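Local structure of nodulation fucosyltransferase NodZ (Bradyrhizobium sp., 2HHC) at residues 163-168 against 238-243; 220-225 against 268-273; 211-216 against 277-282; 173-178 against 285-290; 155-160 against 260-265. The protein is a bacterial nodulation protein of the GT-B clan, in which two Rossmann-like alpha/beta domains, each with a largely parallel sheet, pair up in one chain. All blocks are in the same frame, centred on the assembly; numbering follows the deposited sequence. Where two conformers were deposited one is given.

Interaction 1: residues 163-168 against 238-243; sequences EEHFSG and DVFAVP
The imidazole of His165 lies over one face of the Phe240 ring as an offset stack, with planes 10° apart and ring centroids 4.4 Å from each other. The displacement sets each ring over the rim of its partner: Phe240 CD2 stands 3.6 Å above the imidazole plane, while His165 ND1 stands above the benzene plane. Because the two side chains enter from opposite directions and slide past one another, the methylene of His165 ends up over the far part of the phenyl face. His165 CB comes within 3.4 Å of Phe240 CE2 and makes a CH-pi contact there. Phe166 takes the edge of the same ring. Its CE1 lies near the Phe240 plane, 3.8 Å from Phe240 CZ, and although the two rings are almost perpendicular (88°) they meet obliquely. Phe240 reaches this position with CG between its backbone N and carbonyl carbon, chi1 70°. The result is an aromatic cluster built by two consecutive residues at the C-terminal end of helix 152-166, where the last turn widens to a pi-type turn. Strand 239-240 is the outermost strand on its side of the sheet, and Phe240 is tied by backbone hydrogen bonds to Val219 and Leu221 of strand 217-223; Phe166 also meets Phe220 edge-to-face and rests on Leu273 of helix 258-274.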
# COMPACT_ATOMS: atom_id res chain seq x y z
N GLU A 163 -2.35 -7.99 -21.19
CA GLU A 163 -2.62 -8.41 -22.53
C GLU A 163 -3.29 -9.79 -22.56
O GLU A 163 -4.23 -10.02 -23.31
CB GLU A 163 -1.32 -8.43 -23.30
CG GLU A 163 -1.30 -9.04 -24.68
CD GLU A 163 -2.35 -8.53 -25.62
OE1 GLU A 163 -2.89 -7.43 -25.38
OE2 GLU A 163 -2.57 -9.22 -26.64
N GLU A 164 -2.82 -10.68 -21.70
CA GLU A 164 -3.24 -12.07 -21.71
C GLU A 164 -4.65 -12.28 -21.17
O GLU A 164 -5.32 -13.21 -21.58
CB GLU A 164 -2.24 -12.94 -20.92
CG GLU A 164 -0.95 -13.14 -21.64
CD GLU A 164 0.25 -13.41 -20.76
OE1 GLU A 164 0.09 -13.48 -19.50
OE2 GLU A 164 1.37 -13.47 -21.35
N HIS A 165 -5.12 -11.42 -20.27
CA HIS A 165 -6.38 -11.67 -19.51
C HIS A 165 -7.34 -10.47 -19.46
O HIS A 165 -8.57 -10.67 -19.46
CB HIS A 165 -6.07 -12.03 -18.06
CG HIS A 165 -5.20 -13.22 -17.90
ND1 HIS A 165 -5.68 -14.51 -18.05
CD2 HIS A 165 -3.89 -13.33 -17.59
CE1 HIS A 165 -4.67 -15.35 -17.87
NE2 HIS A 165 -3.58 -14.66 -17.58
N PHE A 166 -6.82 -9.27 -19.37
CA PHE A 166 -7.58 -8.04 -19.15
C PHE A 166 -8.07 -7.39 -20.46
O PHE A 166 -9.22 -6.94 -20.55
CB PHE A 166 -6.76 -7.02 -18.38
CG PHE A 166 -6.68 -7.25 -16.92
CD1 PHE A 166 -5.99 -8.32 -16.41
CD2 PHE A 166 -7.31 -6.38 -16.06
CE1 PHE A 166 -5.92 -8.52 -14.97
CE2 PHE A 166 -7.26 -6.58 -14.73
CZ PHE A 166 -6.57 -7.64 -14.19
N SER A 167 -7.20 -7.31 -21.47
CA SER A 167 -7.54 -6.69 -22.72
C SER A 167 -8.74 -7.40 -23.34
O SER A 167 -8.81 -8.62 -23.41
CB SER A 167 -6.32 -6.73 -23.66
OG SER A 167 -6.66 -6.18 -24.91
N GLY A 168 -9.70 -6.61 -23.79
CA GLY A 168 -10.87 -7.14 -24.44
C GLY A 168 -11.97 -7.55 -23.50
O GLY A 168 -13.01 -7.98 -23.93
N ASP A 238 -14.41 -18.61 -15.49
CA ASP A 238 -13.48 -17.56 -15.95
C ASP A 238 -12.74 -16.88 -14.80
O ASP A 238 -12.45 -15.71 -14.87
CB ASP A 238 -14.19 -16.54 -16.88
CG ASP A 238 -14.85 -17.20 -18.07
OD1 ASP A 238 -14.12 -17.91 -18.81
OD2 ASP A 238 -16.09 -17.09 -18.22
N VAL A 239 -12.39 -17.67 -13.77
CA VAL A 239 -11.55 -17.18 -12.70
C VAL A 239 -10.08 -17.43 -13.03
O VAL A 239 -9.70 -18.55 -13.48
CB VAL A 239 -11.91 -17.86 -11.35
CG1 VAL A 239 -10.98 -17.38 -10.24
CG2 VAL A 239 -13.35 -17.56 -10.97
N PHE A 240 -9.27 -16.41 -12.84
CA PHE A 240 -7.83 -16.53 -12.99
C PHE A 240 -7.10 -15.76 -11.91
O PHE A 240 -7.63 -14.86 -11.29
CB PHE A 240 -7.39 -16.07 -14.39
CG PHE A 240 -7.49 -14.60 -14.61
CD1 PHE A 240 -8.73 -14.02 -14.89
CD2 PHE A 240 -6.40 -13.77 -14.50
CE1 PHE A 240 -8.84 -12.65 -15.08
CE2 PHE A 240 -6.50 -12.38 -14.67
CZ PHE A 240 -7.74 -11.82 -15.00
N ALA A 241 -5.83 -16.13 -11.73
CA ALA A 241 -4.92 -15.53 -10.77
C ALA A 241 -3.54 -15.54 -11.33
O ALA A 241 -3.25 -16.32 -12.22
CB ALA A 241 -4.93 -16.33 -9.42
N VAL A 242 -2.68 -14.70 -10.79
CA VAL A 242 -1.30 -14.69 -11.23
C VAL A 242 -0.62 -15.92 -10.62
O VAL A 242 -0.70 -16.10 -9.43
CB VAL A 242 -0.61 -13.45 -10.76
CG1 VAL A 242 0.86 -13.46 -11.26
CG2 VAL A 242 -1.31 -12.23 -11.26
N PRO A 243 0.04 -16.73 -11.43
CA PRO A 243 0.72 -17.91 -10.96
C PRO A 243 1.87 -17.55 -10.02
O PRO A 243 2.48 -16.47 -10.15
CB PRO A 243 1.28 -18.51 -12.25
CG PRO A 243 0.57 -17.89 -13.35
CD PRO A 243 0.21 -16.54 -12.88

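Interaction 2: residues 220-225 against 268-273; sequences FLCTDS and LIDMYL
Phe220, Asp270 and Cys222 carry this contact, a case of the helix-on-sheet packing from which a Rossmann-like alpha/beta domain is built. Strand 220-223 and helix 268-273 run roughly antiparallel, at 138°, with axes 9.5 Å apart at closest approach. Residues two apart on the strand, Phe220 and Cys222, face the helix, while Leu221 between them turns to the other side of the sheet and packs on helix 226-235. The Phe220 ring swings toward the helix with CG opposite its own backbone N (chi1 173°). There its CE2 packs 3.7 Å from Leu273 CB, the two side chains crossing at about a right angle. The neighbouring ring atom, Phe220 CZ, lies 3.7 Å from Asp270 OD1; ring and carboxylate meet obliquely, and their planes are 78° apart. The ring also meets that of Phe240. Cys222 approaches the acid differently. Its sulfur sits over the flat face of the carboxylate, 3.4 Å from Asp270 CG and at similar distances from both oxygens, a packing contact in which the acid turns a face to the thiol. Asp270, one turn before Leu273 on the helix, thus has the ring and the sulfur of the strand against it, and Phe289 and Val242 touch it as well. A water molecule bridges the gap between the two elements, its oxygen 2.9 Å from both Asp270 OD1 and the carbonyl oxygen Leu221 O.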
# COMPACT_ATOMS: atom_id res chain seq x y z
N PHE A 220 -10.75 -11.90 -11.58
CA PHE A 220 -9.34 -11.90 -11.19
C PHE A 220 -9.25 -12.04 -9.68
O PHE A 220 -9.65 -11.14 -8.94
CB PHE A 220 -8.69 -10.62 -11.68
CG PHE A 220 -7.27 -10.40 -11.23
CD1 PHE A 220 -6.32 -11.38 -11.40
CD2 PHE A 220 -6.87 -9.17 -10.68
CE1 PHE A 220 -5.01 -11.16 -10.99
CE2 PHE A 220 -5.53 -8.99 -10.25
CZ PHE A 220 -4.62 -9.94 -10.45
N LEU A 221 -8.70 -13.15 -9.23
CA LEU A 221 -8.65 -13.43 -7.83
C LEU A 221 -7.25 -13.22 -7.27
O LEU A 221 -6.29 -13.80 -7.77
CB LEU A 221 -9.10 -14.89 -7.56
CG LEU A 221 -9.19 -15.30 -6.08
CD1 LEU A 221 -10.10 -14.42 -5.20
CD2 LEU A 221 -9.64 -16.73 -6.00
N CYS A 222 -7.16 -12.48 -6.17
CA CYS A 222 -5.92 -12.19 -5.46
C CYS A 222 -6.12 -12.70 -4.05
O CYS A 222 -6.79 -12.04 -3.24
CB CYS A 222 -5.65 -10.69 -5.48
SG CYS A 222 -5.31 -10.09 -7.11
N THR A 223 -5.54 -13.83 -3.73
CA THR A 223 -5.64 -14.38 -2.37
C THR A 223 -4.34 -15.06 -1.99
O THR A 223 -3.62 -15.55 -2.84
CB THR A 223 -6.82 -15.35 -2.27
OG1 THR A 223 -6.99 -15.80 -0.92
CG2 THR A 223 -6.57 -16.58 -3.16
N ASP A 224 -4.06 -15.07 -0.70
CA ASP A 224 -2.92 -15.77 -0.14
C ASP A 224 -3.21 -17.25 0.14
O ASP A 224 -2.30 -18.01 0.54
CB ASP A 224 -2.50 -15.05 1.18
CG ASP A 224 -3.69 -14.92 2.22
OD1 ASP A 224 -4.84 -15.34 1.96
OD2 ASP A 224 -3.45 -14.41 3.36
N SER A 225 -4.48 -17.68 -0.04
CA SER A 225 -4.88 -19.05 0.25
C SER A 225 -5.14 -19.92 -0.97
O SER A 225 -6.05 -19.62 -1.74
CB SER A 225 -6.15 -19.03 1.06
OG SER A 225 -6.65 -20.35 1.22
N LEU A 268 2.88 -6.59 -5.57
CA LEU A 268 2.74 -5.39 -6.38
C LEU A 268 2.00 -5.66 -7.68
O LEU A 268 1.17 -4.85 -8.12
CB LEU A 268 4.12 -4.76 -6.64
CG LEU A 268 4.77 -4.11 -5.41
CD1 LEU A 268 6.25 -3.88 -5.59
CD2 LEU A 268 4.04 -2.81 -4.99
N ILE A 269 2.33 -6.78 -8.33
CA ILE A 269 1.63 -7.15 -9.53
C ILE A 269 0.11 -7.22 -9.29
O ILE A 269 -0.72 -6.66 -10.07
CB ILE A 269 2.18 -8.47 -10.12
CG1 ILE A 269 3.61 -8.27 -10.61
CG2 ILE A 269 1.28 -8.98 -11.26
CD1 ILE A 269 4.39 -9.58 -10.78
N ASP A 270 -0.28 -7.91 -8.22
CA ASP A 270 -1.71 -8.01 -7.88
C ASP A 270 -2.32 -6.63 -7.56
O ASP A 270 -3.41 -6.27 -8.03
CB ASP A 270 -1.90 -8.88 -6.65
CG ASP A 270 -1.88 -10.40 -6.95
OD1 ASP A 270 -1.86 -10.77 -8.14
OD2 ASP A 270 -1.88 -11.18 -5.94
N MET A 271 -1.61 -5.81 -6.79
CA MET A 271 -2.14 -4.49 -6.35
C MET A 271 -2.41 -3.60 -7.57
O MET A 271 -3.42 -2.92 -7.64
CB MET A 271 -1.16 -3.83 -5.38
CG MET A 271 -1.08 -4.47 -4.06
SD MET A 271 0.23 -3.73 -3.14
CE MET A 271 -0.37 -2.15 -2.99
N TYR A 272 -1.44 -3.58 -8.50
CA TYR A 272 -1.56 -2.75 -9.68
C TYR A 272 -2.58 -3.30 -10.68
O TYR A 272 -3.33 -2.53 -11.28
CB TYR A 272 -0.16 -2.55 -10.27
CG TYR A 272 0.65 -1.46 -9.61
CD1 TYR A 272 1.19 -1.57 -8.35
CD2 TYR A 272 0.93 -0.26 -10.30
CE1 TYR A 272 1.91 -0.59 -7.77
CE2 TYR A 272 1.66 0.71 -9.71
CZ TYR A 272 2.18 0.58 -8.47
OH TYR A 272 2.94 1.58 -7.86
N LEU A 273 -2.67 -4.61 -10.86
CA LEU A 273 -3.67 -5.17 -11.75
C LEU A 273 -5.08 -4.98 -11.18
O LEU A 273 -6.01 -4.74 -11.92
CB LEU A 273 -3.37 -6.61 -12.05
CG LEU A 273 -2.26 -6.89 -13.07
CD1 LEU A 273 -1.99 -8.33 -13.10
CD2 LEU A 273 -2.65 -6.35 -14.46
O HOH W 1 -3.51 -13.11 -8.47

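Interaction 3: residues 211-216 against 277-282; sequences LSYPKP and CATVIR
The phenol oxygen of Tyr213 is gripped twice: Thr279 OG1 donates a hydrogen bond to Tyr213 OH at 2.9 Å, and the same hydroxyl bonds to the carbonyl oxygen of Ala208 near the end of helix 192-209. Thr279 comes to the ring at its edge, with OG1 in the ring plane, and the two side chains cross at about a right angle. OG1 consequently also lies close to the ring carbon beside the hydroxyl, 3.3 Å from Tyr213 CE1. The threonine hydroxyl is directed there by a chi1 of -67°, which sets OG1 opposite the carbonyl carbon, with the methyl CG2 opposite the backbone N. Further back along the same edge, Ala278 CB packs 3.9 Å from Tyr213 CE1. Residues 211-216 form the turn of a beta-alpha-beta crossover, leading from helix 192-209 into strand 217-223, which pairs with one side of strand 170-176; strand 279-283 pairs with the other side of that same strand. The tyrosine therefore joins the connection of one strand to the start of another that lies two places away in the parallel part of the sheet. Arg299, at the head of strand 299-303, makes a cation-pi contact with the Tyr213 ring and hydrogen-bonds through NH1 to Ser212 O. Leu211 completes the patch more loosely, its CD1 4.5 Å from Thr279 OG1.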
# COMPACT_ATOMS: atom_id res chain seq x y z
N LEU A 211 -24.11 -7.04 -12.28
CA LEU A 211 -23.96 -5.71 -12.85
C LEU A 211 -23.72 -5.83 -14.35
O LEU A 211 -23.40 -6.92 -14.84
CB LEU A 211 -22.82 -4.95 -12.17
CG LEU A 211 -22.98 -4.79 -10.66
CD1 LEU A 211 -21.81 -4.10 -10.03
CD2 LEU A 211 -24.28 -4.08 -10.32
N SER A 212 -23.92 -4.74 -15.09
CA SER A 212 -23.72 -4.76 -16.53
C SER A 212 -22.33 -4.24 -16.85
O SER A 212 -21.85 -3.30 -16.21
CB SER A 212 -24.79 -3.95 -17.24
OG SER A 212 -26.03 -4.65 -17.15
N TYR A 213 -21.68 -4.90 -17.79
CA TYR A 213 -20.35 -4.53 -18.23
C TYR A 213 -20.30 -4.46 -19.75
O TYR A 213 -21.04 -5.17 -20.43
CB TYR A 213 -19.34 -5.57 -17.76
CG TYR A 213 -19.26 -5.68 -16.26
CD1 TYR A 213 -18.40 -4.89 -15.53
CD2 TYR A 213 -20.07 -6.57 -15.58
CE1 TYR A 213 -18.34 -4.99 -14.16
CE2 TYR A 213 -20.04 -6.68 -14.22
CZ TYR A 213 -19.17 -5.90 -13.50
OH TYR A 213 -19.17 -6.03 -12.14
N PRO A 214 -19.42 -3.61 -20.29
CA PRO A 214 -19.34 -3.45 -21.75
C PRO A 214 -18.64 -4.57 -22.52
O PRO A 214 -18.85 -4.72 -23.72
CB PRO A 214 -18.57 -2.15 -21.90
CG PRO A 214 -17.73 -2.09 -20.74
CD PRO A 214 -18.53 -2.68 -19.60
N LYS A 215 -17.81 -5.35 -21.83
CA LYS A 215 -17.06 -6.44 -22.46
C LYS A 215 -17.26 -7.73 -21.66
O LYS A 215 -17.80 -7.68 -20.55
CB LYS A 215 -15.58 -6.07 -22.54
CG LYS A 215 -15.34 -4.76 -23.32
CD LYS A 215 -13.88 -4.44 -23.44
N PRO A 216 -16.91 -8.89 -22.26
CA PRO A 216 -17.10 -10.15 -21.55
C PRO A 216 -16.33 -10.18 -20.27
O PRO A 216 -15.21 -9.72 -20.22
CB PRO A 216 -16.59 -11.20 -22.55
CG PRO A 216 -16.71 -10.54 -23.89
CD PRO A 216 -16.38 -9.11 -23.63
N CYS A 277 -9.15 -3.11 -12.93
CA CYS A 277 -10.44 -3.81 -13.02
C CYS A 277 -11.62 -2.84 -13.14
O CYS A 277 -11.50 -1.65 -12.90
CB CYS A 277 -10.62 -4.69 -11.80
SG CYS A 277 -9.43 -6.04 -11.69
N ALA A 278 -12.75 -3.40 -13.59
CA ALA A 278 -13.97 -2.64 -13.72
C ALA A 278 -14.69 -2.51 -12.41
O ALA A 278 -15.35 -1.52 -12.15
CB ALA A 278 -14.86 -3.26 -14.77
N THR A 279 -14.63 -3.58 -11.63
CA THR A 279 -15.24 -3.65 -10.34
C THR A 279 -14.23 -4.36 -9.45
O THR A 279 -13.57 -5.31 -9.91
CB THR A 279 -16.52 -4.51 -10.38
OG1 THR A 279 -17.49 -3.84 -11.17
CG2 THR A 279 -17.09 -4.76 -8.96
N VAL A 280 -14.09 -3.89 -8.22
CA VAL A 280 -13.23 -4.57 -7.24
C VAL A 280 -14.01 -4.86 -5.97
O VAL A 280 -14.71 -4.02 -5.41
CB VAL A 280 -11.96 -3.78 -6.91
CG1 VAL A 280 -11.12 -4.50 -5.84
CG2 VAL A 280 -11.09 -3.71 -8.11
N ILE A 281 -13.87 -6.11 -5.53
CA ILE A 281 -14.42 -6.61 -4.28
C ILE A 281 -13.29 -6.60 -3.24
O ILE A 281 -12.23 -7.21 -3.45
CB ILE A 281 -14.98 -8.05 -4.44
CG1 ILE A 281 -16.22 -8.04 -5.35
CG2 ILE A 281 -15.30 -8.61 -3.07
CD1 ILE A 281 -16.62 -9.35 -5.87
N ARG A 282 -13.51 -5.88 -2.16
CA ARG A 282 -12.52 -5.69 -1.08
C ARG A 282 -12.92 -6.52 0.14
O ARG A 282 -13.81 -6.15 0.91
CB ARG A 282 -12.46 -4.22 -0.67
CG ARG A 282 -12.12 -3.25 -1.79
CD ARG A 282 -12.00 -1.86 -1.30
NE ARG A 282 -10.73 -1.64 -0.61
CZ ARG A 282 -10.43 -0.54 0.08
NH1 ARG A 282 -11.29 0.45 0.21
NH2 ARG A 282 -9.22 -0.43 0.63

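Interaction 4: residues 173-178 against 285-290; sequences GVHVRH and PTSAFT
The rings of His175 and Phe289 lie nearly flat on one another, an offset stack with centroids 4.4 Å apart and planes 12° from parallel. His175 CG lies opposite its backbone N (chi1 175°), extending the imidazole to the loop. Phe289 CD1 stands over the rim of the imidazole and comes 3.5 Å from His175 NE2, while the backbone N of Arg177 lies beyond the opposite face, over the ring centre. This is one of two deposited conformers of His175. Ser287 sits at the edge of the ring, with OG 3.4 Å from His175 CE1. That hydroxyl accepts a hydrogen bond from Phe289 N at 3.1 Å, closing an ST turn that links the residues at the imidazole's edge and over its face. Strand 170-176 lies between strands 217-223 and 279-283 in the largely parallel sheet of its Rossmann-like domain, and the loop with the ST turn leads from strand 279-283 into helix 291-296. Thr290, at the N-cap position of that helix, sets its methyl against the histidine: CG2 lies 3.5 Å from His175 CB. Its OG1 is hydrogen-bonded to Arg282 NE, and a water joins it to the imidazole, 2.7 Å from both Thr290 OG1 and His175 ND1.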
# COMPACT_ATOMS: atom_id res chain seq x y z
N GLY A 173 -12.21 -7.72 -10.11
CA GLY A 173 -11.12 -8.11 -9.21
C GLY A 173 -11.61 -8.43 -7.82
O GLY A 173 -12.57 -7.80 -7.29
N VAL A 174 -11.01 -9.43 -7.19
CA VAL A 174 -11.44 -9.91 -5.89
C VAL A 174 -10.20 -10.07 -5.02
O VAL A 174 -9.33 -10.85 -5.35
CB VAL A 174 -12.17 -11.24 -5.98
CG1 VAL A 174 -12.77 -11.60 -4.63
CG2 VAL A 174 -13.28 -11.21 -7.04
N HIS A 175 -10.11 -9.34 -3.92
CA HIS A 175 -9.04 -9.53 -2.97
C HIS A 175 -9.60 -10.21 -1.75
O HIS A 175 -10.54 -9.69 -1.11
CB HIS A 175 -8.40 -8.18 -2.59
CG HIS A 175 -7.36 -8.29 -1.51
ND1 HIS A 175 -7.40 -7.52 -0.37
CD2 HIS A 175 -6.25 -9.07 -1.39
CE1 HIS A 175 -6.37 -7.82 0.40
NE2 HIS A 175 -5.65 -8.75 -0.20
N VAL A 176 -9.07 -11.38 -1.41
CA VAL A 176 -9.48 -12.08 -0.21
C VAL A 176 -8.27 -12.28 0.69
O VAL A 176 -7.37 -13.07 0.39
CB VAL A 176 -10.14 -13.47 -0.54
CG1 VAL A 176 -10.56 -14.14 0.75
CG2 VAL A 176 -11.28 -13.31 -1.51
N ARG A 177 -8.22 -11.53 1.77
CA ARG A 177 -7.15 -11.69 2.73
C ARG A 177 -7.70 -12.49 3.88
O ARG A 177 -8.77 -12.16 4.42
CB ARG A 177 -6.64 -10.34 3.21
CG ARG A 177 -5.52 -10.42 4.28
N HIS A 178 -7.00 -13.55 4.24
CA HIS A 178 -7.20 -14.18 5.54
C HIS A 178 -5.99 -14.98 5.98
O HIS A 178 -5.04 -14.39 6.51
N PRO A 285 -12.56 -4.40 3.32
CA PRO A 285 -12.27 -3.02 2.83
C PRO A 285 -11.33 -2.22 3.70
O PRO A 285 -10.92 -1.11 3.30
CB PRO A 285 -13.67 -2.36 2.79
CG PRO A 285 -14.39 -3.07 3.87
CD PRO A 285 -13.95 -4.52 3.73
N THR A 286 -10.96 -2.73 4.87
CA THR A 286 -9.92 -2.16 5.72
C THR A 286 -8.47 -2.46 5.26
O THR A 286 -7.53 -1.94 5.86
CB THR A 286 -10.07 -2.69 7.15
OG1 THR A 286 -10.16 -4.12 7.13
CG2 THR A 286 -11.31 -2.15 7.80
N SER A 287 -8.29 -3.31 4.26
CA SER A 287 -6.98 -3.62 3.78
C SER A 287 -6.50 -2.50 2.88
O SER A 287 -7.12 -2.21 1.87
CB SER A 287 -7.00 -4.91 3.00
OG SER A 287 -5.70 -5.20 2.51
N ALA A 288 -5.31 -2.01 3.15
CA ALA A 288 -4.69 -1.03 2.24
C ALA A 288 -4.22 -1.68 0.94
O ALA A 288 -3.84 -1.01 -0.04
CB ALA A 288 -3.55 -0.34 2.91
N PHE A 289 -4.19 -3.02 0.84
CA PHE A 289 -3.84 -3.72 -0.43
C PHE A 289 -4.68 -3.21 -1.62
O PHE A 289 -4.14 -3.03 -2.72
CB PHE A 289 -3.96 -5.26 -0.24
CG PHE A 289 -3.33 -6.12 -1.31
CD1 PHE A 289 -4.01 -6.56 -2.35
CD2 PHE A 289 -2.05 -6.63 -1.12
CE1 PHE A 289 -3.44 -7.36 -3.33
CE2 PHE A 289 -1.48 -7.49 -2.07
CZ PHE A 289 -2.20 -7.86 -3.15
N THR A 290 -5.95 -2.98 -1.38
CA THR A 290 -6.86 -2.52 -2.39
C THR A 290 -7.13 -1.04 -2.35
O THR A 290 -8.06 -0.56 -2.99
CB THR A 290 -8.18 -3.25 -2.20
OG1 THR A 290 -8.57 -3.28 -0.82
CG2 THR A 290 -8.06 -4.73 -2.78
O HOH W 2 -9.36 -5.70 0.07

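Interaction 5: residues 155-160 against 260-265; sequences RARIDA and GIEGGA
Arg157 reaches from helix 152-166 to its spatial neighbour, helix 258-274, and meets Glu262 with the end of its guanidinium. From CB the chain leaves with CG opposite the carbonyl carbon, runs extended through CG and CD, and then bends at chi3 (69°), so that the guanidinium turns toward helix 258-274. CZ passes close to the side chain of Ile269, and lies 3.6 Å from Glu262 OE2. Beyond it the two terminal nitrogens divide the carboxylate between them in an end-on, two-pronged salt bridge. NH1 donates to Glu262 OE1 at 3.0 Å, using that oxygen's syn lone pair, although the oxygen is tilted from the guanidinium plane. NH2 donates to Glu262 OE2 at 3.0 Å; here the oxygen lies in the guanidinium plane and is met on its syn side. A weak third bond, from NH1 to Glu262 OE2 at 3.2 Å, crosses between the prongs. The two flat groups are 33° apart, and none of the bonds is straight; the one from NH2 comes nearest, at 153°. Glu262 meets the arginine halfway: its own chain bends at chi2, bringing the carboxylate to the arginine. NH1 also touches the methyl of the next turn, 3.9 Å from Ala265 CB. Glu262, Ala265 and Ile269 thus follow one another along a single flank of helix 258-274, which the arginine of helix 152-166 overlies, while Ile158, beside it in that helix, packs on Ile269, Tyr272 and Leu273 further along.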
# COMPACT_ATOMS: atom_id res chain seq x y z
N ARG A 155 6.97 -4.30 -14.18
CA ARG A 155 6.06 -3.74 -15.20
C ARG A 155 5.86 -4.71 -16.34
O ARG A 155 4.75 -4.87 -16.82
CB ARG A 155 6.56 -2.38 -15.72
CG ARG A 155 6.41 -1.35 -14.63
CD ARG A 155 6.47 0.04 -15.09
NE ARG A 155 7.80 0.41 -14.89
CZ ARG A 155 8.73 0.37 -15.82
NH1 ARG A 155 8.42 0.04 -17.05
NH2 ARG A 155 9.95 0.69 -15.48
N ALA A 156 6.92 -5.42 -16.76
CA ALA A 156 6.76 -6.34 -17.89
C ALA A 156 5.84 -7.49 -17.57
O ALA A 156 5.05 -7.94 -18.40
CB ALA A 156 8.09 -6.88 -18.32
N ARG A 157 5.85 -7.95 -16.32
CA ARG A 157 4.96 -8.98 -15.90
C ARG A 157 3.50 -8.50 -15.90
O ARG A 157 2.61 -9.17 -16.34
CB ARG A 157 5.39 -9.53 -14.52
CG ARG A 157 6.68 -10.31 -14.62
CD ARG A 157 7.28 -10.71 -13.26
NE ARG A 157 6.44 -11.70 -12.61
CZ ARG A 157 6.58 -12.13 -11.35
NH1 ARG A 157 7.51 -11.65 -10.57
NH2 ARG A 157 5.74 -13.02 -10.86
N ILE A 158 3.28 -7.28 -15.36
CA ILE A 158 1.96 -6.69 -15.36
C ILE A 158 1.42 -6.53 -16.81
O ILE A 158 0.28 -6.85 -17.10
CB ILE A 158 2.00 -5.29 -14.67
CG1 ILE A 158 2.19 -5.46 -13.16
CG2 ILE A 158 0.72 -4.48 -14.95
CD1 ILE A 158 2.60 -4.20 -12.41
N ASP A 159 2.28 -6.04 -17.69
CA ASP A 159 1.94 -5.77 -19.09
C ASP A 159 1.53 -7.08 -19.76
O ASP A 159 0.55 -7.13 -20.48
CB ASP A 159 3.10 -5.09 -19.83
CG ASP A 159 3.44 -3.67 -19.30
OD1 ASP A 159 2.56 -3.08 -18.65
OD2 ASP A 159 4.56 -3.20 -19.54
N ALA A 160 2.36 -8.13 -19.62
CA ALA A 160 2.02 -9.42 -20.21
C ALA A 160 0.70 -9.96 -19.71
O ALA A 160 -0.15 -10.41 -20.50
CB ALA A 160 3.13 -10.40 -19.99
N GLY A 260 11.69 -13.74 -0.93
CA GLY A 260 11.07 -12.53 -0.32
C GLY A 260 10.80 -11.45 -1.37
O GLY A 260 9.74 -10.80 -1.41
N ILE A 261 11.78 -11.26 -2.24
CA ILE A 261 11.63 -10.33 -3.33
C ILE A 261 10.55 -10.78 -4.27
O ILE A 261 9.72 -9.98 -4.73
CB ILE A 261 12.93 -10.12 -4.12
CG1 ILE A 261 14.00 -9.58 -3.20
CG2 ILE A 261 12.70 -9.14 -5.28
CD1 ILE A 261 13.73 -8.18 -2.72
N GLU A 262 10.50 -12.08 -4.55
CA GLU A 262 9.43 -12.58 -5.38
C GLU A 262 8.04 -12.40 -4.73
O GLU A 262 7.08 -12.11 -5.40
CB GLU A 262 9.69 -14.04 -5.81
CG GLU A 262 8.61 -14.65 -6.67
CD GLU A 262 8.18 -13.78 -7.88
OE1 GLU A 262 9.06 -13.12 -8.50
OE2 GLU A 262 6.97 -13.76 -8.19
N GLY A 263 7.95 -12.54 -3.39
CA GLY A 263 6.73 -12.25 -2.69
C GLY A 263 6.30 -10.79 -2.87
O GLY A 263 5.14 -10.49 -3.03
N GLY A 264 7.28 -9.91 -2.78
CA GLY A 264 7.03 -8.47 -2.95
C GLY A 264 6.56 -8.15 -4.33
O GLY A 264 5.61 -7.41 -4.54
N ALA A 265 7.26 -8.70 -5.33
CA ALA A 265 6.86 -8.46 -6.69
C ALA A 265 5.48 -8.98 -6.97
O ALA A 265 4.63 -8.34 -7.60
CB ALA A 265 7.90 -9.12 -7.64

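All five contacts fall in the domain built on strands 170-176, 217-223, 239-240 and 279-283. Interactions 2 and 4 have centres about 9 Å apart and share the pairing of strands 217-223 and 170-176, with Phe220 O 2.8 Å from Val174 N. Interaction 1, about 11 Å from interaction 2, continues the sheet outward, where Ala241 CB packs 3.3 Å from Leu221 O. Interaction 3 extends it on the other flank, with Ile281 N 2.8 Å from Gly173 O of interaction 4. Helix 258-274 serves both interactions 2 and 5, while helix 152-166 links interactions 5 and 1. Interactions 3 and 5 are farthest apart, with centres about 24 Å from each other.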